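Local coordinates for amine oxidase domain-containing protein (Pyrococcus furiosus, PDB 3NRN) that is of unknown function but binds adenosine monophosphate and is probably an oxidoreductase related to the flavin-containing amine oxidases, at residues A275-P280 and E343-L348; F297-A302 and T313-H318. One frame throughout, in Å; residues are numbered along the deposited sequence.

Contact 1: A275-P280 and E343-L348; sequences AVPGEP and EGEPLL
Ala275 and Glu345 face each other as a hydrogen-bonded antiparallel pair, joining strand 269-277 to strand 345-351, the outermost strand at this side of a mixed beta sheet. Both backbone bonds of the pair close: Glu345 N reaches Ala275 O at 3.1 Å, and Ala275 N reaches Glu345 O at 3.3 Å. The tight part lies just beyond. Leu347 keeps CG beside its own backbone N (chi1 -77°), which lays the fork of the side chain over the methyl of Ala275, with CG only 3.5 Å from Ala275 CB and CD1 at 3.6 Å from the same CB. Phe47 of strand 47-50 packs on both side chains, and Ala275 is buried. Here the edge strand is irregular: Leu347 and Leu348 both stand opposite Asn273 in a classic beta bulge, and the Asn273 ND2 group also bonds Leu348 O.

Toward the other end the contact opens to solvent and touches only at scattered points. Glu345 has a strained first torsion, chi1 25°, well short of a staggered position; it brings CG to 3.0 Å from Ala275 O, and from there the extended chain runs obliquely across the ring of Pro277. OE1 touches Pro277 CG at 3.5 Å, while its hydrogen bond goes to the hydroxyl of Tyr312, which pins the carboxylate over this edge. Glu343 is looser still: its exposed carboxylate turns away from the opposite chain, leaving mainly its backbone to make the contact. Gly344 offers just its CA to the Val276 CG1 methyl, at 4.1 Å; Val276 itself is buried, against Phe341, Thr313 and Ile315. Even at this open end one point stays close, where Pro277 CD abuts Glu343 O at 3.1 Å.

Contact 2: F297-A302 and T313-H318; sequences FNEPSA and TLIMAH
Asn298 and Met316 pair across an antiparallel ladder, Asn298 N to Met316 O at 2.9 Å and Met316 N to Asn298 O at 3.1 Å. Their side chains run alongside each other on one face of the sheet, and Asn298 OD1 rests 3.3 Å from Met316 CB. Phe297 and Ala317, a non-hydrogen-bonded pair, meet on the other face through their CB atoms at 3.7 Å. Beyond Asn298 the chain leaves the ladder through Glu299 and enters a short 3-10 turn at Pro300-Ala302, yet stays against the strand: the Pro300 ring is set perpendicular to the Leu314 side chain, CG to CG 3.9 Å, and Ser301 OG accepts Leu314 N at 3.2 Å in a nearly straight bond (172°). Its chi1 of 63° puts OG between the backbone N and the carbonyl carbon, where it meets that N-H.

Second-shell bonds fix the polar groups. Leu54 O takes Asn298 ND2, and the buried carboxylate of Glu299 is gripped by the backbone N atoms of Arg281, Ile282 and Gly283. Strand 286-288 flanks strand 296-298, strand 269-277 flanks strand 312-320, and strand 47-50 packs on Leu314 and selenomethionine Met316.

How the contacts relate
Contacts 1 and 2 lie in one mixed sheet, separated by the step that pairs strands 312-320 and 269-277, with centres about 9 Å apart. That step ties them together: Val276 O lies 2.8 Å from Thr313 N, a probable hydrogen bond, and a weak hydrogen bond links Gly278 O to Thr313 OG1 at 3.0 Å. Farther along, Pro280 CB sits against Glu299 OE2. Contact 2 is wholly buried, whereas contact 1 is partly open at the sheet edge, and strand 47-50 touches side chains of both. Neither reaches the AMP pocket, whose Glu30 and Arg38 lie elsewhere, by the separate parallel sheet that includes strands 2-6 and 25-29.

Contact 1: A275-P280 and E343-L348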
loop_
_atom_site.group_PDB
_atom_site.type_symbol
_atom_site.label_atom_id
_atom_site.label_comp_id
_atom_site.label_asym_id
_atom_site.label_seq_id
_atom_site.Cartn_x
_atom_site.Cartn_y
_atom_site.Cartn_z
ATOM N N ALA A 275 -19.885 10.334 3.317
ATOM C CA ALA A 275 -19.986 11.545 4.131
ATOM C C ALA A 275 -21.080 11.386 5.183
ATOM O O ALA A 275 -22.261 11.579 4.897
ATOM C CB ALA A 275 -20.285 12.747 3.243
ATOM N N VAL A 276 -20.680 11.027 6.398
ATOM C CA VAL A 276 -21.625 10.838 7.487
ATOM C C VAL A 276 -21.750 12.117 8.318
ATOM O O VAL A 276 -20.757 12.661 8.804
ATOM C CB VAL A 276 -21.197 9.662 8.405
ATOM C CG1 VAL A 276 -20.979 8.402 7.572
ATOM C CG2 VAL A 276 -19.931 10.014 9.156
ATOM N N PRO A 277 -22.983 12.624 8.472
ATOM C CA PRO A 277 -23.232 13.844 9.245
ATOM C C PRO A 277 -22.940 13.679 10.733
ATOM O O PRO A 277 -23.227 12.634 11.318
ATOM C CB PRO A 277 -24.712 14.119 8.985
ATOM C CG PRO A 277 -24.940 13.524 7.629
ATOM C CD PRO A 277 -24.188 12.225 7.725
ATOM N N GLY A 278 -22.356 14.708 11.341
ATOM C CA GLY A 278 -22.085 14.646 12.765
ATOM C C GLY A 278 -20.655 14.444 13.223
ATOM O O GLY A 278 -19.701 14.797 12.532
ATOM N N GLU A 279 -20.527 13.867 14.413
ATOM C CA GLU A 279 -19.237 13.604 15.041
ATOM C C GLU A 279 -18.647 12.263 14.618
ATOM O O GLU A 279 -19.362 11.384 14.138
ATOM C CB GLU A 279 -19.400 13.626 16.565
ATOM C CG GLU A 279 -19.854 14.963 17.125
ATOM C CD GLU A 279 -18.818 16.053 16.938
ATOM O OE1 GLU A 279 -17.714 15.930 17.513
ATOM O OE2 GLU A 279 -19.106 17.033 16.218
ATOM N N PRO A 280 -17.327 12.087 14.801
ATOM C CA PRO A 280 -16.672 10.831 14.427
ATOM C C PRO A 280 -17.413 9.646 15.030
ATOM O O PRO A 280 -17.762 9.661 16.210
ATOM C CB PRO A 280 -15.261 10.995 14.990
ATOM C CG PRO A 280 -15.458 11.934 16.145
ATOM C CD PRO A 280 -16.402 12.945 15.561
ATOM N N GLU A 343 -27.532 7.469 8.141
ATOM C CA GLU A 343 -27.455 8.870 7.740
ATOM C C GLU A 343 -26.343 9.180 6.743
ATOM O O GLU A 343 -26.192 10.323 6.314
ATOM C CB GLU A 343 -27.285 9.756 8.977
ATOM C CG GLU A 343 -28.300 9.481 10.077
ATOM C CD GLU A 343 -29.732 9.517 9.574
ATOM O OE1 GLU A 343 -30.182 10.591 9.113
ATOM O OE2 GLU A 343 -30.408 8.468 9.637
ATOM N N GLY A 344 -25.572 8.166 6.367
ATOM C CA GLY A 344 -24.480 8.386 5.430
ATOM C C GLY A 344 -24.895 8.703 4.005
ATOM O O GLY A 344 -25.817 8.094 3.469
ATOM N N GLU A 345 -24.206 9.658 3.384
ATOM C CA GLU A 345 -24.505 10.038 2.007
ATOM C C GLU A 345 -23.320 9.833 1.065
ATOM O O GLU A 345 -22.308 10.526 1.156
ATOM C CB GLU A 345 -24.992 11.490 1.956
ATOM C CG GLU A 345 -24.510 12.362 3.105
ATOM C CD GLU A 345 -25.405 13.573 3.325
ATOM O OE1 GLU A 345 -25.150 14.347 4.272
ATOM O OE2 GLU A 345 -26.369 13.750 2.554
ATOM N N PRO A 346 -23.440 8.867 0.142
ATOM C CA PRO A 346 -22.413 8.518 -0.845
ATOM C C PRO A 346 -21.757 9.719 -1.519
ATOM O O PRO A 346 -22.437 10.562 -2.103
ATOM C CB PRO A 346 -23.179 7.650 -1.839
ATOM C CG PRO A 346 -24.156 6.937 -0.958
ATOM C CD PRO A 346 -24.650 8.044 -0.053
ATOM N N LEU A 347 -20.430 9.788 -1.434
ATOM C CA LEU A 347 -19.673 10.878 -2.044
ATOM C C LEU A 347 -19.044 10.439 -3.358
ATOM O O LEU A 347 -19.136 11.137 -4.366
ATOM C CB LEU A 347 -18.557 11.354 -1.112
ATOM C CG LEU A 347 -18.877 12.251 0.081
ATOM C CD1 LEU A 347 -17.596 12.511 0.862
ATOM C CD2 LEU A 347 -19.475 13.561 -0.400
ATOM N N LEU A 348 -18.401 9.274 -3.336
ATOM C CA LEU A 348 -17.736 8.756 -4.519
ATOM C C LEU A 348 -17.211 7.341 -4.304
ATOM O O LEU A 348 -16.702 7.004 -3.232
ATOM C CB LEU A 348 -16.566 9.672 -4.892
ATOM C CG LEU A 348 -15.665 9.275 -6.061
ATOM C CD1 LEU A 348 -16.340 9.640 -7.375
ATOM C CD2 LEU A 348 -14.331 9.998 -5.942
#

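Contact 2: F297-A302 and T313-H318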
loop_
_atom_site.group_PDB
_atom_site.type_symbol
_atom_site.label_atom_id
_atom_site.label_comp_id
_atom_site.label_asym_id
_atom_site.label_seq_id
_atom_site.Cartn_x
_atom_site.Cartn_y
_atom_site.Cartn_z
ATOM N N PHE A 297 -13.404 -0.743 7.035
ATOM C CA PHE A 297 -13.459 0.691 6.808
ATOM C C PHE A 297 -12.756 1.451 7.919
ATOM O O PHE A 297 -12.517 0.909 8.997
ATOM C CB PHE A 297 -14.918 1.158 6.669
ATOM C CG PHE A 297 -15.763 0.933 7.900
ATOM C CD1 PHE A 297 -15.737 1.836 8.960
ATOM C CD2 PHE A 297 -16.597 -0.181 7.990
ATOM C CE1 PHE A 297 -16.529 1.640 10.089
ATOM C CE2 PHE A 297 -17.395 -0.390 9.116
ATOM C CZ PHE A 297 -17.359 0.526 10.170
ATOM N N ASN A 298 -12.405 2.701 7.635
ATOM C CA ASN A 298 -11.739 3.554 8.607
ATOM C C ASN A 298 -12.400 4.930 8.595
ATOM O O ASN A 298 -13.352 5.162 7.845
ATOM C CB ASN A 298 -10.235 3.663 8.285
ATOM C CG ASN A 298 -9.929 4.657 7.165
ATOM O OD1 ASN A 298 -10.749 4.899 6.285
ATOM N ND2 ASN A 298 -8.727 5.226 7.195
ATOM N N GLU A 299 -11.892 5.831 9.429
ATOM C CA GLU A 299 -12.425 7.188 9.538
ATOM C C GLU A 299 -11.237 8.148 9.640
ATOM O O GLU A 299 -10.905 8.638 10.719
ATOM C CB GLU A 299 -13.310 7.274 10.785
ATOM C CG GLU A 299 -13.940 8.625 11.052
ATOM C CD GLU A 299 -14.980 8.553 12.159
ATOM O OE1 GLU A 299 -16.187 8.472 11.848
ATOM O OE2 GLU A 299 -14.587 8.557 13.341
ATOM N N PRO A 300 -10.594 8.441 8.498
ATOM C CA PRO A 300 -9.428 9.330 8.417
ATOM C C PRO A 300 -9.541 10.694 9.095
ATOM O O PRO A 300 -8.550 11.210 9.612
ATOM C CB PRO A 300 -9.171 9.428 6.909
ATOM C CG PRO A 300 -10.527 9.241 6.318
ATOM C CD PRO A 300 -11.111 8.129 7.154
ATOM N N SER A 301 -10.739 11.272 9.105
ATOM C CA SER A 301 -10.945 12.577 9.729
ATOM C C SER A 301 -10.922 12.488 11.256
ATOM O O SER A 301 -10.993 13.503 11.946
ATOM C CB SER A 301 -12.279 13.174 9.277
ATOM O OG SER A 301 -13.358 12.364 9.707
ATOM N N ALA A 302 -10.827 11.270 11.777
ATOM C CA ALA A 302 -10.785 11.065 13.218
ATOM C C ALA A 302 -9.490 11.635 13.788
ATOM O O ALA A 302 -9.350 11.766 15.002
ATOM C CB ALA A 302 -10.892 9.582 13.543
ATOM N N THR A 313 -18.227 13.835 8.809
ATOM C CA THR A 313 -17.157 12.913 9.133
ATOM C C THR A 313 -16.897 12.152 7.836
ATOM O O THR A 313 -17.831 11.874 7.079
ATOM C CB THR A 313 -17.575 11.920 10.226
ATOM O OG1 THR A 313 -18.001 12.639 11.389
ATOM C CG2 THR A 313 -16.410 11.023 10.591
ATOM N N LEU A 314 -15.636 11.835 7.571
ATOM C CA LEU A 314 -15.278 11.118 6.359
ATOM C C LEU A 314 -15.030 9.641 6.647
ATOM O O LEU A 314 -14.183 9.290 7.464
ATOM C CB LEU A 314 -14.037 11.757 5.722
ATOM C CG LEU A 314 -13.399 11.081 4.502
ATOM C CD1 LEU A 314 -14.461 10.757 3.461
ATOM C CD2 LEU A 314 -12.329 12.000 3.912
ATOM N N ILE A 315 -15.795 8.780 5.985
ATOM C CA ILE A 315 -15.653 7.338 6.150
ATOM C C ILE A 315 -15.157 6.756 4.832
ATOM O O ILE A 315 -15.673 7.096 3.767
ATOM C CB ILE A 315 -17.007 6.672 6.504
ATOM C CG1 ILE A 315 -17.417 7.045 7.929
ATOM C CG2 ILE A 315 -16.905 5.147 6.338
ATOM C CD1 ILE A 315 -16.519 6.474 9.002
HETATM N N MSE A 316 -14.149 5.892 4.904
HETATM C CA MSE A 316 -13.606 5.254 3.707
HETATM C C MSE A 316 -13.651 3.749 3.900
HETATM O O MSE A 316 -13.096 3.226 4.867
HETATM C CB MSE A 316 -12.153 5.688 3.451
HETATM C CG MSE A 316 -11.964 7.115 2.910
HETATM SE SE MSE A 316 -10.207 7.434 2.514
HETATM C CE MSE A 316 -10.272 9.084 1.882
ATOM N N ALA A 317 -14.320 3.057 2.983
ATOM C CA ALA A 317 -14.433 1.608 3.057
ATOM C C ALA A 317 -13.720 0.981 1.873
ATOM O O ALA A 317 -13.733 1.522 0.765
ATOM C CB ALA A 317 -15.903 1.186 3.063
ATOM N N HIS A 318 -13.112 -0.172 2.116
ATOM C CA HIS A 318 -12.370 -0.899 1.095
ATOM C C HIS A 318 -13.076 -2.202 0.769
ATOM O O HIS A 318 -13.534 -2.905 1.665
ATOM C CB HIS A 318 -10.952 -1.189 1.606
ATOM C CG HIS A 318 -10.149 -2.083 0.711
ATOM N ND1 HIS A 318 -10.360 -3.443 0.627
ATOM C CD2 HIS A 318 -9.122 -1.812 -0.129
ATOM C CE1 HIS A 318 -9.496 -3.971 -0.221
ATOM N NE2 HIS A 318 -8.733 -3.001 -0.694
#